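Local coordinates for protein probable acetyltransferase (PDB 2GE3) that probably transfers an acetyl group from acetyl coenzyme A, which it binds, to an acceptor substrate, as a member of the GNAT acetyltransferase family, at residues P41-E44 / A45-A48. Sequence-based numbering, arbitrary orientation.
Sequences PPLE and AVRA
The first turn of helix 43-55, the second helix of this GNAT fold, is held by backbone bonds from Pro-42, Leu-43 and Glu-44 to the residues four further on and by a salt bridge between Glu-44 and Arg-47. Pro-42 occupies the N-cap position, and its carbonyl O accepts a bond from Val-46 N at 2.9 Å, with a weaker, strongly bent bond from Ala-45 N. Leu-43 O takes Arg-47 N at 2.8 Å, and Ala-48 N bonds to Glu-44 O at 3.1 Å.

Just ahead of the helix, the rings of Pro-41 and Pro-42 lie against the side chains of Val-46 and Ala-45. The ring of Pro-41 crosses the Val-46 side chain at about a right angle, its CB 3.8 Å from Val-46 CG1, and CG of Pro-42 meets the methyl of Ala-45. The other Val-46 methyl, CG2, meets Leu-43 CD1, which also lies 3.4 Å from Arg-47 NH2. Leu-43 and Val-46 also rest on His-22 of helix 18-29, which lies alongside this turn.

Glu-44 and Arg-47 run side by side at the surface, one helical turn apart. The arginine leaves the helix extended, CG anti to the backbone N (chi1 -171°), then bends at chi3 and presents the NE edge of its guanidinium to the carboxylate. Its NH1 forms a second salt bridge, to Glu-19, which ties the start of this helix to helix 18-29. The carboxylate and guanidinium planes are nearly coplanar, 7° apart, yet the grip is not the two-oxygen kind: a single oxygen, Glu-44 OE2, receives Arg-47 NE at 2.6 Å nearly along its C-O bond and Arg-47 NH2 at 2.9 Å on its syn side.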
# COMPACT_ATOMS: atom_id res chain seq x y z
N PRO A 41 -0.27 -11.55 -13.69
CA PRO A 41 -1.73 -11.69 -13.72
C PRO A 41 -2.21 -12.24 -15.11
O PRO A 41 -1.48 -12.13 -16.14
CB PRO A 41 -2.22 -10.26 -13.49
CG PRO A 41 -1.01 -9.54 -12.88
CD PRO A 41 0.15 -10.14 -13.61
N PRO A 42 -3.41 -12.86 -15.17
CA PRO A 42 -3.80 -13.41 -16.45
C PRO A 42 -3.78 -12.35 -17.58
O PRO A 42 -4.04 -11.19 -17.30
CB PRO A 42 -5.23 -13.94 -16.21
CG PRO A 42 -5.64 -13.48 -14.85
CD PRO A 42 -4.42 -13.07 -14.10
N LEU A 43 -3.50 -12.76 -18.82
CA LEU A 43 -3.43 -11.78 -19.91
C LEU A 43 -4.55 -10.74 -19.95
O LEU A 43 -4.29 -9.55 -20.14
CB LEU A 43 -3.31 -12.46 -21.28
CG LEU A 43 -2.72 -11.73 -22.52
CD1 LEU A 43 -3.13 -10.30 -22.72
CD2 LEU A 43 -1.24 -11.71 -22.48
N GLU A 44 -5.80 -11.17 -19.77
CA GLU A 44 -6.90 -10.25 -19.97
C GLU A 44 -7.03 -9.32 -18.80
O GLU A 44 -7.52 -8.20 -18.94
CB GLU A 44 -8.21 -10.98 -20.34
CG GLU A 44 -8.72 -10.81 -21.87
CD GLU A 44 -7.65 -11.04 -22.98
OE1 GLU A 44 -7.14 -12.19 -23.12
OE2 GLU A 44 -7.33 -10.08 -23.73
N ALA A 45 -6.53 -9.77 -17.64
CA ALA A 45 -6.35 -8.90 -16.48
C ALA A 45 -5.28 -7.84 -16.77
O ALA A 45 -5.43 -6.68 -16.41
CB ALA A 45 -5.96 -9.72 -15.21
N VAL A 46 -4.19 -8.25 -17.43
CA VAL A 46 -3.16 -7.29 -17.76
C VAL A 46 -3.67 -6.28 -18.83
O VAL A 46 -3.46 -5.08 -18.70
CB VAL A 46 -1.73 -7.93 -18.00
CG1 VAL A 46 -1.41 -8.95 -16.94
CG2 VAL A 46 -1.62 -8.61 -19.39
N ARG A 47 -4.39 -6.77 -19.83
CA ARG A 47 -5.00 -5.89 -20.82
C ARG A 47 -5.94 -4.83 -20.22
O ARG A 47 -5.93 -3.68 -20.68
CB ARG A 47 -5.78 -6.68 -21.91
CG ARG A 47 -6.24 -5.77 -23.09
CD ARG A 47 -6.95 -6.45 -24.23
NE ARG A 47 -6.41 -7.78 -24.45
CZ ARG A 47 -5.43 -8.08 -25.29
NH1 ARG A 47 -4.87 -7.13 -26.04
NH2 ARG A 47 -5.00 -9.33 -25.37
N ALA A 48 -6.80 -5.21 -19.28
CA ALA A 48 -7.68 -4.26 -18.60
C ALA A 48 -6.86 -3.13 -17.96
O ALA A 48 -7.17 -1.94 -18.09
CB ALA A 48 -8.56 -4.98 -17.53